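Local coordinates for BF1531-like N-terminal domain-containing protein (Bacteroides fragilis, PDB 3SLR) that binds magnesium in a phosphatase-like domain and may hydrolyse ester bonds, although its substrate and biological role remain unknown, at residues L27-T31 / I82-K88; I124-Y128 / L154-M159; D212-I217 / L370-A376; K220-C224 / L324-D329. All blocks are in the same frame, centred on the assembly; numbering follows the deposited sequence.

Interaction 1: residues L27-T31 / I82-K88; sequences LLGDT and IFHSTHK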
loop_
_atom_site.group_PDB
_atom_site.type_symbol
_atom_site.label_atom_id
_atom_site.label_comp_id
_atom_site.label_asym_id
_atom_site.label_seq_id
_atom_site.Cartn_x
_atom_site.Cartn_y
_atom_site.Cartn_z
ATOM N N LEU A 27 6.157 -11.423 14.924
ATOM C CA LEU A 27 6.327 -9.974 14.948
ATOM C C LEU A 27 7.327 -9.611 16.037
ATOM O O LEU A 27 7.162 -9.994 17.200
ATOM C CB LEU A 27 4.988 -9.295 15.226
ATOM C CG LEU A 27 5.014 -7.788 15.473
ATOM C CD1 LEU A 27 5.467 -7.026 14.215
ATOM C CD2 LEU A 27 3.637 -7.323 15.929
ATOM N N LEU A 28 8.375 -8.889 15.653
ATOM C CA LEU A 28 9.417 -8.479 16.592
ATOM C C LEU A 28 9.719 -6.997 16.385
ATOM O O LEU A 28 10.005 -6.571 15.266
ATOM C CB LEU A 28 10.691 -9.301 16.371
ATOM C CG LEU A 28 10.555 -10.828 16.320
ATOM C CD1 LEU A 28 10.232 -11.280 14.900
ATOM C CD2 LEU A 28 11.832 -11.492 16.785
ATOM N N GLY A 29 9.671 -6.215 17.457
ATOM C CA GLY A 29 9.880 -4.780 17.335
ATOM C C GLY A 29 10.661 -4.193 18.488
ATOM O O GLY A 29 10.836 -4.852 19.517
ATOM N N ASP A 30 11.144 -2.961 18.318
ATOM C CA ASP A 30 11.863 -2.278 19.397
ATOM C C ASP A 30 11.015 -1.208 20.097
ATOM O O ASP A 30 11.514 -0.428 20.913
ATOM C CB ASP A 30 13.226 -1.725 18.936
ATOM C CG ASP A 30 13.120 -0.713 17.785
ATOM O OD1 ASP A 30 12.060 -0.089 17.580
ATOM O OD2 ASP A 30 14.137 -0.519 17.093
ATOM N N THR A 31 9.726 -1.187 19.778
ATOM C CA THR A 31 8.752 -0.422 20.562
ATOM C C THR A 31 7.654 -1.396 20.992
ATOM O O THR A 31 7.717 -2.573 20.657
ATOM C CB THR A 31 8.168 0.776 19.785
ATOM O OG1 THR A 31 7.524 0.332 18.573
ATOM C CG2 THR A 31 9.279 1.772 19.447
ATOM N N ILE A 82 9.520 -7.488 11.054
ATOM C CA ILE A 82 10.433 -6.757 11.936
ATOM C C ILE A 82 10.056 -5.283 11.930
ATOM O O ILE A 82 9.933 -4.665 10.864
ATOM C CB ILE A 82 11.900 -6.868 11.457
ATOM C CG1 ILE A 82 12.307 -8.334 11.233
ATOM C CG2 ILE A 82 12.849 -6.139 12.423
ATOM C CD1 ILE A 82 12.403 -9.163 12.497
ATOM N N PHE A 83 9.886 -4.715 13.118
ATOM C CA PHE A 83 9.606 -3.293 13.247
ATOM C C PHE A 83 10.715 -2.613 14.050
ATOM O O PHE A 83 10.645 -2.535 15.278
ATOM C CB PHE A 83 8.252 -3.085 13.937
ATOM C CG PHE A 83 7.796 -1.650 13.966
ATOM C CD1 PHE A 83 8.433 -0.683 13.195
ATOM C CD2 PHE A 83 6.716 -1.277 14.759
ATOM C CE1 PHE A 83 8.001 0.640 13.216
ATOM C CE2 PHE A 83 6.267 0.026 14.785
ATOM C CZ PHE A 83 6.912 0.998 14.013
ATOM N N HIS A 84 11.759 -2.178 13.348
ATOM C CA HIS A 84 12.772 -1.278 13.894
ATOM C C HIS A 84 12.289 0.151 13.653
ATOM O O HIS A 84 12.107 0.560 12.504
ATOM C CB HIS A 84 14.089 -1.450 13.137
ATOM C CG HIS A 84 14.955 -2.562 13.638
ATOM N ND1 HIS A 84 15.676 -3.375 12.789
ATOM C CD2 HIS A 84 15.266 -2.960 14.896
ATOM C CE1 HIS A 84 16.373 -4.242 13.500
ATOM N NE2 HIS A 84 16.147 -4.007 14.781
ATOM N N SER A 85 12.109 0.925 14.714
ATOM C CA SER A 85 11.569 2.275 14.568
ATOM C C SER A 85 12.656 3.307 14.331
ATOM O O SER A 85 13.776 3.191 14.841
ATOM C CB SER A 85 10.761 2.666 15.809
ATOM O OG SER A 85 11.612 2.760 16.943
ATOM N N THR A 86 12.322 4.341 13.572
ATOM C CA THR A 86 13.250 5.459 13.430
ATOM C C THR A 86 13.546 6.066 14.794
ATOM O O THR A 86 14.676 6.458 15.085
ATOM C CB THR A 86 12.677 6.549 12.520
ATOM O OG1 THR A 86 12.352 5.973 11.256
ATOM C CG2 THR A 86 13.689 7.689 12.325
ATOM N N HIS A 87 12.518 6.146 15.631
ATOM C CA HIS A 87 12.644 6.762 16.943
ATOM C C HIS A 87 13.739 6.130 17.801
ATOM O O HIS A 87 14.519 6.833 18.454
ATOM C CB HIS A 87 11.295 6.714 17.677
ATOM C CG HIS A 87 11.195 7.692 18.804
ATOM N ND1 HIS A 87 10.571 8.916 18.672
ATOM C CD2 HIS A 87 11.685 7.652 20.067
ATOM C CE1 HIS A 87 10.661 9.578 19.812
ATOM N NE2 HIS A 87 11.325 8.831 20.679
ATOM N N LYS A 88 13.788 4.806 17.814
ATOM C CA LYS A 88 14.764 4.094 18.632
ATOM C C LYS A 88 16.156 4.146 18.002
ATOM O O LYS A 88 17.165 4.182 18.718
ATOM C CB LYS A 88 14.316 2.647 18.892
ATOM C CG LYS A 88 13.050 2.552 19.756
ATOM C CD LYS A 88 13.299 3.067 21.187
ATOM C CE LYS A 88 11.988 3.139 21.983
ATOM N NZ LYS A 88 12.230 3.503 23.423
HETATM O O HOH W 1 15.400 0.968 15.214
HETATM O O HOH W 2 9.383 -0.344 16.821
#

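Interaction 2: residues I124-Y128 / L154-M159; sequences IYYNY and LNYELM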
loop_
_atom_site.group_PDB
_atom_site.type_symbol
_atom_site.label_atom_id
_atom_site.label_comp_id
_atom_site.label_asym_id
_atom_site.label_seq_id
_atom_site.Cartn_x
_atom_site.Cartn_y
_atom_site.Cartn_z
ATOM N N ILE A 124 9.124 -9.424 6.313
ATOM C CA ILE A 124 8.551 -8.125 5.987
ATOM C C ILE A 124 9.159 -7.097 6.943
ATOM O O ILE A 124 9.081 -7.241 8.167
ATOM C CB ILE A 124 7.022 -8.135 6.106
ATOM C CG1 ILE A 124 6.426 -9.165 5.141
ATOM C CG2 ILE A 124 6.474 -6.749 5.795
ATOM C CD1 ILE A 124 4.959 -9.428 5.375
ATOM N N TYR A 125 9.768 -6.063 6.375
ATOM C CA TYR A 125 10.604 -5.158 7.150
ATOM C C TYR A 125 10.148 -3.726 6.911
ATOM O O TYR A 125 10.167 -3.253 5.770
ATOM C CB TYR A 125 12.074 -5.334 6.733
ATOM C CG TYR A 125 13.070 -4.634 7.644
ATOM C CD1 TYR A 125 13.378 -3.300 7.467
ATOM C CD2 TYR A 125 13.706 -5.320 8.674
ATOM C CE1 TYR A 125 14.283 -2.651 8.300
ATOM C CE2 TYR A 125 14.615 -4.687 9.513
ATOM C CZ TYR A 125 14.893 -3.351 9.321
ATOM O OH TYR A 125 15.789 -2.719 10.139
ATOM N N TYR A 126 9.702 -3.045 7.971
ATOM C CA TYR A 126 9.303 -1.639 7.845
ATOM C C TYR A 126 10.530 -0.765 7.650
ATOM O O TYR A 126 11.457 -0.831 8.445
ATOM C CB TYR A 126 8.537 -1.155 9.090
ATOM C CG TYR A 126 7.270 -1.932 9.364
ATOM C CD1 TYR A 126 7.182 -2.790 10.449
ATOM C CD2 TYR A 126 6.162 -1.822 8.517
ATOM C CE1 TYR A 126 6.022 -3.512 10.699
ATOM C CE2 TYR A 126 5.002 -2.550 8.761
ATOM C CZ TYR A 126 4.938 -3.389 9.853
ATOM O OH TYR A 126 3.784 -4.123 10.099
ATOM N N ASN A 127 10.548 0.045 6.594
ATOM C CA ASN A 127 11.629 1.006 6.438
ATOM C C ASN A 127 11.387 2.222 7.325
ATOM O O ASN A 127 10.479 2.212 8.168
ATOM C CB ASN A 127 11.883 1.381 4.962
ATOM C CG ASN A 127 10.704 2.078 4.307
ATOM O OD1 ASN A 127 9.658 2.305 4.939
ATOM N ND2 ASN A 127 10.867 2.431 3.023
ATOM N N TYR A 128 12.191 3.262 7.141
ATOM C CA TYR A 128 12.345 4.300 8.167
ATOM C C TYR A 128 11.868 5.693 7.741
ATOM O O TYR A 128 12.532 6.369 6.955
ATOM C CB TYR A 128 13.822 4.397 8.580
ATOM C CG TYR A 128 14.410 3.131 9.183
ATOM C CD1 TYR A 128 14.996 2.159 8.381
ATOM C CD2 TYR A 128 14.403 2.933 10.559
ATOM C CE1 TYR A 128 15.538 0.992 8.946
ATOM C CE2 TYR A 128 14.959 1.805 11.128
ATOM C CZ TYR A 128 15.519 0.836 10.320
ATOM O OH TYR A 128 16.052 -0.291 10.907
ATOM N N LEU A 154 20.617 4.477 4.698
ATOM C CA LEU A 154 19.967 3.242 5.140
ATOM C C LEU A 154 18.754 2.871 4.274
ATOM O O LEU A 154 18.630 1.733 3.838
ATOM C CB LEU A 154 19.569 3.351 6.613
ATOM C CG LEU A 154 18.818 2.190 7.280
ATOM C CD1 LEU A 154 19.594 0.885 7.164
ATOM C CD2 LEU A 154 18.557 2.529 8.738
ATOM N N ASN A 155 17.856 3.822 4.029
ATOM C CA ASN A 155 16.638 3.501 3.278
ATOM C C ASN A 155 16.948 3.119 1.840
ATOM O O ASN A 155 16.292 2.243 1.256
ATOM C CB ASN A 155 15.635 4.656 3.321
ATOM C CG ASN A 155 14.808 4.647 4.579
ATOM O OD1 ASN A 155 14.389 3.587 5.038
ATOM N ND2 ASN A 155 14.590 5.821 5.167
ATOM N N TYR A 156 17.953 3.772 1.270
ATOM C CA TYR A 156 18.388 3.452 -0.087
ATOM C C TYR A 156 18.945 2.034 -0.161
ATOM O O TYR A 156 18.528 1.237 -1.000
ATOM C CB TYR A 156 19.420 4.471 -0.588
ATOM C CG TYR A 156 20.058 4.094 -1.915
ATOM C CD1 TYR A 156 19.300 4.009 -3.079
ATOM C CD2 TYR A 156 21.421 3.826 -1.994
ATOM C CE1 TYR A 156 19.885 3.656 -4.291
ATOM C CE2 TYR A 156 22.014 3.477 -3.190
ATOM C CZ TYR A 156 21.243 3.393 -4.334
ATOM O OH TYR A 156 21.850 3.044 -5.511
ATOM N N GLU A 157 19.874 1.710 0.731
ATOM C CA GLU A 157 20.483 0.379 0.715
ATOM C C GLU A 157 19.495 -0.730 1.078
ATOM O O GLU A 157 19.624 -1.851 0.602
ATOM C CB GLU A 157 21.709 0.327 1.632
ATOM C CG GLU A 157 22.854 1.225 1.174
ATOM C CD GLU A 157 23.381 0.883 -0.218
ATOM O OE1 GLU A 157 23.030 -0.188 -0.770
ATOM O OE2 GLU A 157 24.156 1.696 -0.764
ATOM N N LEU A 158 18.510 -0.423 1.921
ATOM C CA LEU A 158 17.460 -1.389 2.216
ATOM C C LEU A 158 16.741 -1.793 0.945
ATOM O O LEU A 158 16.382 -2.955 0.765
ATOM C CB LEU A 158 16.445 -0.822 3.210
ATOM C CG LEU A 158 16.778 -0.916 4.692
ATOM C CD1 LEU A 158 15.723 -0.141 5.475
ATOM C CD2 LEU A 158 16.835 -2.383 5.132
HETATM N N MSE A 159 16.516 -0.837 0.053
HETATM C CA MSE A 159 15.855 -1.191 -1.199
HETATM C C MSE A 159 16.727 -2.121 -2.045
HETATM O O MSE A 159 16.227 -3.064 -2.676
HETATM C CB MSE A 159 15.453 0.066 -1.964
HETATM C CG MSE A 159 14.444 0.882 -1.190
HETATM SE SE MSE A 159 13.612 2.267 -2.303
HETATM C CE MSE A 159 12.574 3.161 -0.885
HETATM O O HOH W 3 13.735 1.955 2.251
#

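Interaction 3: residues D212-I217 / L370-A376; sequences DIIAAI and LNLFETA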
loop_
_atom_site.group_PDB
_atom_site.type_symbol
_atom_site.label_atom_id
_atom_site.label_comp_id
_atom_site.label_asym_id
_atom_site.label_seq_id
_atom_site.Cartn_x
_atom_site.Cartn_y
_atom_site.Cartn_z
ATOM N N ASP A 212 -1.518 -6.457 3.010
ATOM C CA ASP A 212 -1.507 -6.360 1.548
ATOM C C ASP A 212 -0.339 -7.179 1.008
ATOM O O ASP A 212 -0.451 -7.834 -0.032
ATOM C CB ASP A 212 -1.322 -4.910 1.049
ATOM C CG ASP A 212 -2.525 -4.009 1.318
ATOM O OD1 ASP A 212 -3.655 -4.510 1.510
ATOM O OD2 ASP A 212 -2.324 -2.770 1.327
ATOM N N ILE A 213 0.795 -7.116 1.706
ATOM C CA ILE A 213 2.003 -7.799 1.242
ATOM C C ILE A 213 1.838 -9.312 1.396
ATOM O O ILE A 213 2.088 -10.065 0.465
ATOM C CB ILE A 213 3.261 -7.326 2.000
ATOM C CG1 ILE A 213 3.577 -5.869 1.622
ATOM C CG2 ILE A 213 4.452 -8.222 1.666
ATOM C CD1 ILE A 213 4.599 -5.174 2.571
ATOM N N ILE A 214 1.427 -9.742 2.580
ATOM C CA ILE A 214 1.181 -11.159 2.819
ATOM C C ILE A 214 0.204 -11.737 1.794
ATOM O O ILE A 214 0.483 -12.770 1.186
ATOM C CB ILE A 214 0.688 -11.386 4.250
ATOM C CG1 ILE A 214 1.812 -11.041 5.224
ATOM C CG2 ILE A 214 0.204 -12.828 4.431
ATOM C CD1 ILE A 214 1.488 -11.298 6.670
ATOM N N ALA A 215 -0.922 -11.060 1.581
ATOM C CA ALA A 215 -1.902 -11.520 0.602
ATOM C C ALA A 215 -1.302 -11.659 -0.799
ATOM O O ALA A 215 -1.544 -12.660 -1.483
ATOM C CB ALA A 215 -3.128 -10.604 0.585
ATOM N N ALA A 216 -0.531 -10.659 -1.228
ATOM C CA ALA A 216 0.083 -10.690 -2.552
ATOM C C ALA A 216 1.010 -11.887 -2.691
ATOM O O ALA A 216 0.985 -12.586 -3.701
ATOM C CB ALA A 216 0.852 -9.385 -2.833
ATOM N N ILE A 217 1.839 -12.116 -1.681
ATOM C CA ILE A 217 2.723 -13.283 -1.682
ATOM C C ILE A 217 1.932 -14.597 -1.751
ATOM O O ILE A 217 2.338 -15.540 -2.435
ATOM C CB ILE A 217 3.684 -13.266 -0.471
ATOM C CG1 ILE A 217 4.654 -12.088 -0.602
ATOM C CG2 ILE A 217 4.470 -14.552 -0.394
ATOM C CD1 ILE A 217 5.384 -11.716 0.682
ATOM N N LEU A 370 -5.503 3.599 -0.293
ATOM C CA LEU A 370 -6.035 2.243 -0.393
ATOM C C LEU A 370 -5.007 1.174 -0.805
ATOM O O LEU A 370 -5.254 -0.028 -0.630
ATOM C CB LEU A 370 -7.206 2.233 -1.382
ATOM C CG LEU A 370 -8.338 3.228 -1.106
ATOM C CD1 LEU A 370 -9.424 3.114 -2.181
ATOM C CD2 LEU A 370 -8.925 3.020 0.271
ATOM N N ASN A 371 -3.878 1.604 -1.363
ATOM C CA ASN A 371 -2.838 0.686 -1.847
ATOM C C ASN A 371 -3.433 -0.481 -2.634
ATOM O O ASN A 371 -3.282 -1.636 -2.262
ATOM C CB ASN A 371 -2.018 0.146 -0.675
ATOM C CG ASN A 371 -0.733 -0.531 -1.126
ATOM O OD1 ASN A 371 -0.002 -0.001 -1.958
ATOM N ND2 ASN A 371 -0.460 -1.715 -0.577
ATOM N N LEU A 372 -4.109 -0.172 -3.732
ATOM C CA LEU A 372 -4.918 -1.171 -4.426
ATOM C C LEU A 372 -4.098 -2.233 -5.155
ATOM O O LEU A 372 -4.577 -3.352 -5.388
ATOM C CB LEU A 372 -5.828 -0.472 -5.443
ATOM C CG LEU A 372 -6.910 0.442 -4.857
ATOM C CD1 LEU A 372 -7.409 1.435 -5.901
ATOM C CD2 LEU A 372 -8.050 -0.357 -4.295
ATOM N N PHE A 373 -2.880 -1.878 -5.541
ATOM C CA PHE A 373 -2.113 -2.711 -6.457
ATOM C C PHE A 373 -0.799 -3.263 -5.917
ATOM O O PHE A 373 0.172 -3.423 -6.664
ATOM C CB PHE A 373 -1.926 -1.980 -7.796
ATOM C CG PHE A 373 -3.214 -1.787 -8.546
ATOM C CD1 PHE A 373 -3.773 -2.830 -9.266
ATOM C CD2 PHE A 373 -3.890 -0.581 -8.491
ATOM C CE1 PHE A 373 -4.976 -2.671 -9.944
ATOM C CE2 PHE A 373 -5.091 -0.406 -9.176
ATOM C CZ PHE A 373 -5.632 -1.441 -9.903
ATOM N N GLU A 374 -0.779 -3.578 -4.623
ATOM C CA GLU A 374 0.319 -4.344 -4.055
ATOM C C GLU A 374 0.542 -5.565 -4.909
ATOM O O GLU A 374 -0.412 -6.164 -5.406
ATOM C CB GLU A 374 -0.015 -4.809 -2.637
ATOM C CG GLU A 374 1.183 -5.376 -1.894
ATOM C CD GLU A 374 2.271 -4.321 -1.684
ATOM O OE1 GLU A 374 1.998 -3.283 -1.043
ATOM O OE2 GLU A 374 3.402 -4.524 -2.169
ATOM N N THR A 375 1.799 -5.954 -5.073
ATOM C CA THR A 375 2.083 -7.155 -5.843
ATOM C C THR A 375 3.274 -7.898 -5.246
ATOM O O THR A 375 3.917 -7.402 -4.318
ATOM C CB THR A 375 2.300 -6.827 -7.333
ATOM O OG1 THR A 375 2.345 -8.039 -8.096
ATOM C CG2 THR A 375 3.579 -6.032 -7.537
ATOM N N ALA A 376 3.553 -9.095 -5.756
ATOM C CA ALA A 376 4.701 -9.857 -5.266
ATOM C C ALA A 376 5.565 -10.447 -6.388
ATOM O O ALA A 376 6.406 -11.311 -6.151
ATOM C CB ALA A 376 4.253 -10.940 -4.293
HETATM O O HOH W 4 -3.898 -1.200 2.312
HETATM O O HOH W 5 -5.070 -2.785 -0.193
#

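Interaction 4: residues K220-C224 / L324-D329; sequences KFKKC and LNIGFD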
loop_
_atom_site.group_PDB
_atom_site.type_symbol
_atom_site.label_atom_id
_atom_site.label_comp_id
_atom_site.label_asym_id
_atom_site.label_seq_id
_atom_site.Cartn_x
_atom_site.Cartn_y
_atom_site.Cartn_z
ATOM N N LYS A 220 -2.931 -13.456 -3.805
ATOM C CA LYS A 220 -4.120 -12.625 -3.889
ATOM C C LYS A 220 -3.705 -11.172 -4.098
ATOM O O LYS A 220 -3.181 -10.523 -3.187
ATOM C CB LYS A 220 -4.992 -12.763 -2.640
ATOM C CG LYS A 220 -5.869 -14.021 -2.633
ATOM C CD LYS A 220 -6.818 -14.047 -3.837
ATOM C CE LYS A 220 -7.641 -15.331 -3.888
ATOM N NZ LYS A 220 -8.382 -15.468 -5.179
ATOM N N PHE A 221 -3.925 -10.684 -5.314
ATOM C CA PHE A 221 -3.558 -9.324 -5.685
ATOM C C PHE A 221 -4.400 -8.893 -6.883
ATOM O O PHE A 221 -4.914 -9.739 -7.635
ATOM C CB PHE A 221 -2.060 -9.234 -6.010
ATOM C CG PHE A 221 -1.605 -10.212 -7.063
ATOM C CD1 PHE A 221 -1.206 -11.496 -6.712
ATOM C CD2 PHE A 221 -1.589 -9.853 -8.402
ATOM C CE1 PHE A 221 -0.789 -12.400 -7.679
ATOM C CE2 PHE A 221 -1.170 -10.752 -9.376
ATOM C CZ PHE A 221 -0.774 -12.024 -9.017
ATOM N N LYS A 222 -4.559 -7.582 -7.054
ATOM C CA LYS A 222 -5.392 -7.059 -8.136
ATOM C C LYS A 222 -4.687 -7.135 -9.481
ATOM O O LYS A 222 -3.481 -6.919 -9.575
ATOM C CB LYS A 222 -5.833 -5.624 -7.847
ATOM C CG LYS A 222 -6.671 -5.489 -6.579
ATOM C CD LYS A 222 -7.876 -6.441 -6.608
ATOM C CE LYS A 222 -8.935 -6.059 -5.577
ATOM N NZ LYS A 222 -10.281 -6.713 -5.839
ATOM N N LYS A 223 -5.456 -7.432 -10.526
ATOM C CA LYS A 223 -4.897 -7.667 -11.847
ATOM C C LYS A 223 -5.533 -6.771 -12.901
ATOM O O LYS A 223 -5.054 -6.705 -14.032
ATOM C CB LYS A 223 -5.109 -9.130 -12.249
ATOM C CG LYS A 223 -4.262 -10.114 -11.458
ATOM C CD LYS A 223 -4.583 -11.543 -11.872
ATOM C CE LYS A 223 -5.231 -12.284 -10.729
ATOM N NZ LYS A 223 -4.447 -12.170 -9.476
ATOM N N CYS A 224 -6.613 -6.092 -12.528
ATOM C CA CYS A 224 -7.424 -5.370 -13.502
ATOM C C CYS A 224 -8.106 -4.151 -12.896
ATOM O O CYS A 224 -8.640 -4.215 -11.788
ATOM C CB CYS A 224 -8.477 -6.315 -14.097
ATOM S SG CYS A 224 -9.744 -5.541 -15.135
ATOM N N LEU A 324 -11.798 -11.820 -19.836
ATOM C CA LEU A 324 -10.441 -11.838 -19.299
ATOM C C LEU A 324 -10.080 -13.134 -18.579
ATOM O O LEU A 324 -8.901 -13.478 -18.469
ATOM C CB LEU A 324 -10.242 -10.653 -18.351
ATOM C CG LEU A 324 -10.379 -9.287 -19.034
ATOM C CD1 LEU A 324 -10.275 -8.170 -18.007
ATOM C CD2 LEU A 324 -9.324 -9.146 -20.106
ATOM N N ASN A 325 -11.091 -13.850 -18.092
ATOM C CA ASN A 325 -10.863 -15.057 -17.301
ATOM C C ASN A 325 -9.943 -14.794 -16.108
ATOM O O ASN A 325 -8.956 -15.504 -15.903
ATOM C CB ASN A 325 -10.301 -16.187 -18.170
ATOM C CG ASN A 325 -10.354 -17.542 -17.477
ATOM O OD1 ASN A 325 -11.244 -17.802 -16.662
ATOM N ND2 ASN A 325 -9.397 -18.407 -17.791
ATOM N N ILE A 326 -10.254 -13.751 -15.343
ATOM C CA ILE A 326 -9.609 -13.520 -14.054
ATOM C C ILE A 326 -10.718 -13.374 -13.026
ATOM O O ILE A 326 -11.880 -13.183 -13.386
ATOM C CB ILE A 326 -8.750 -12.254 -14.051
ATOM C CG1 ILE A 326 -9.601 -11.058 -14.459
ATOM C CG2 ILE A 326 -7.546 -12.416 -14.971
ATOM C CD1 ILE A 326 -8.883 -9.724 -14.318
ATOM N N GLY A 327 -10.375 -13.481 -11.752
ATOM C CA GLY A 327 -11.385 -13.462 -10.717
ATOM C C GLY A 327 -11.977 -12.091 -10.498
ATOM O O GLY A 327 -11.277 -11.082 -10.630
ATOM N N PHE A 328 -13.257 -12.048 -10.152
ATOM C CA PHE A 328 -13.885 -10.795 -9.765
ATOM C C PHE A 328 -13.099 -10.156 -8.632
ATOM O O PHE A 328 -12.964 -8.937 -8.574
ATOM C CB PHE A 328 -15.355 -10.994 -9.362
ATOM C CG PHE A 328 -16.270 -11.297 -10.521
ATOM C CD1 PHE A 328 -16.580 -10.321 -11.459
ATOM C CD2 PHE A 328 -16.813 -12.560 -10.678
ATOM C CE1 PHE A 328 -17.416 -10.602 -12.536
ATOM C CE2 PHE A 328 -17.643 -12.850 -11.747
ATOM C CZ PHE A 328 -17.953 -11.876 -12.675
ATOM N N ASP A 329 -12.568 -10.991 -7.738
ATOM C CA ASP A 329 -11.798 -10.500 -6.606
ATOM C C ASP A 329 -10.397 -10.006 -6.990
ATOM O O ASP A 329 -9.628 -9.594 -6.121
ATOM C CB ASP A 329 -11.754 -11.533 -5.472
ATOM C CG ASP A 329 -11.185 -12.877 -5.908
ATOM O OD1 ASP A 329 -11.301 -13.250 -7.092
ATOM O OD2 ASP A 329 -10.632 -13.586 -5.041
#

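Interaction 1: residues L27-T31 / I82-K88
Asp30 and Ser85 meet just beyond the ends of two neighbouring strands, 22-29 and 79-83, in the five-stranded parallel sheet of the FkbH-type N-terminal domain, a member of the SGNH hydrolase clan. Asp30 OD1 accepts from both Ser85 N and Ser85 OG, each at 3.0 Å, from the syn side and somewhat out of the carboxylate plane. The carboxylate reaches them because CG stands between the backbone N and the carbonyl carbon (chi1 59°). Serine suits the facing position because its short hydroxyl does two jobs: OG donates to Asp30 and, as N-cap of helix 86-94, accepts from Lys88 N at 3.1 Å. Lys88 in turn lays its aliphatic part along the aspartate, CG lying 3.5 Å from Asp30 O, while its ammonium goes on to a salt bridge with Glu195. A water donates to Asp30 OD1 and Phe83 O and sits over the centre of the Phe83 ring; a second water joins Asp30 OD2 to Ser85 O. Behind this polar cluster the strands set the register. Phe83 N gives Leu28 O a straight bond of 2.8 Å (170° at the hydrogen), and Asp30 N donates to Phe83 O. Between these two bonds Gly29, bare of a side chain, brings its CA to 3.1 Å from Phe83 O. On the sheet face away from Phe83, Leu28 CD1 touches Ile82 CD1 at 3.9 Å.

Interaction 2: residues I124-Y128 / L154-M159
Tyr128 and Asn155 join the end of strand 122-126 to helix 147-164, the connecting helix of a beta-alpha-beta crossover that goes on to the adjacent parallel strand 168-171. The asparagine amide fits here because it mirrors a peptide group: OD1 accepts from Tyr128 N at 3.1 Å, and ND2 donates to Tyr128 O at 2.8 Å, both bonds using in-plane lone pairs. The tight part of the contact is the tyrosine ring. With chi1 at -61°, Tyr128 CG lies anti to its carbonyl carbon and the ring reaches the buried side of the helix, where Leu154 CD2 covers one face, 3.8 Å from the centroid, in a CH-pi contact. Leu158 CD1 instead meets the ring's edge, 3.7 Å from Tyr128 CE1, and also reaches Tyr125. Tyr125 OH and Tyr128 OH share a hydrogen bond of 2.6 Å in which either may donate, and have further partners in His84 and Arg108 respectively.

Packing is looser toward the exposed Met159, a selenomethionine whose CE stays 4.3 Å from Asn127 ND2. Asn127 OD1 is engaged by Ala174 N, and its ND2 by Asn172. On this side a water bridges the two segments, accepting from Asn127 ND2 at 3.0 Å and donating to Asn155 O at 2.8 Å.

Interaction 3: residues D212-I217 / L370-A376
Glu374 lies against the helical turn that begins at Asp212, and its side chain can be followed outward along that surface. CB is 3.9 Å from Asp212 CB. CG, held anti to its own backbone N (chi1 -169°), comes to 3.5 Å from Asp212 O, an oxygen that also accepts the helical bond from Ala216 N. The chain then bends at chi2, which carries CD to 3.9 Å from Ile213 CG1. At the tip OE2 lies 4.0 Å from Ile213 CG1, while OE1 accepts from Asn371 ND2 at 3.0 Å. The same amide nitrogen gives a nearly straight bond (177°) to Asp212 OD2 at 2.9 Å. One NH2 group thus holds two carboxylates, which probably eases their mutual repulsion; Asp212 OD1 has a salt bridge with Arg47 as well. The chain folds back between Asn371 and Glu374 in a type I beta turn. Asn371 follows helix 363-368 with a positive phi (44°), a conformation that asparagine tolerates comparatively well. The contact lies between the domains: helix 203-217 packs against the parallel sheet of the N-terminal domain, whereas 370-376 follows helix 363-368, near the C-terminal end of this construct. Beyond the polar cluster small residues let this segment run close to the helix. Ala216 CB approaches Thr375 C at 3.7 Å, and Ala376 CB fits beside Ala216 and reaches Ile217 CG1 at 3.9 Å.

Interaction 4: residues K220-C224 / L324-D329
Lys220 NZ reaches Asp329 OD2 at 2.9 Å, a surface salt bridge in which NZ approaches OD2 from the syn side, 25° out of the carboxylate plane. The backbone of the same aspartate is met by a second lysine: Lys222 NZ makes a weak bond to Asp329 O at 3.0 Å. That ammonium is better served by Thr352 OG1 and also donates to Met331 O; its long side chain, bent at chi2, lets NZ reach several oxygens. Lys223 turns back on its own segment, where NZ donates to Phe221 O at 3.1 Å and lies over one face of the Phe221 ring. Below these polar ends the contact is apolar and snug. Ile326 CD1 presses on Cys224 CB at 3.4 Å, tighter than usual for two carbons, and Leu324 CD1 touches Cys224 SG at 3.9 Å. Both segments lead into neighbouring strands of the phosphatase domain's four-stranded parallel sheet, consistent with a HAD-like fold: 220-224 connects helix 203-217 to strand 224-227, and the other connects helix 313-324 to strand 331-334.

Interactions 1 and 2 are buried in the N-terminal domain and share its parallel sheet through neighbouring strands 79-83 and 122-126; His84 ND1 and Tyr125 OH, 2.7 Å apart, probably form a hydrogen bond that links the two contacts. Side chain-to-backbone bonds and ordered waters link their segments. Interaction 3 is only partly buried and joins two domains. Its helix packs on interaction 2, where Ile214 CG1 meets Ile124 CD1 at 3.5 Å, while its C-terminal segment touches interaction 4, Phe373 against Lys222. Interaction 4 is a surface contact of the magnesium-binding domain; there a lysine-aspartate salt bridge crosses the contact directly, beside a small apolar patch, whereas the core contacts use a buried carboxylate and aromatic packing.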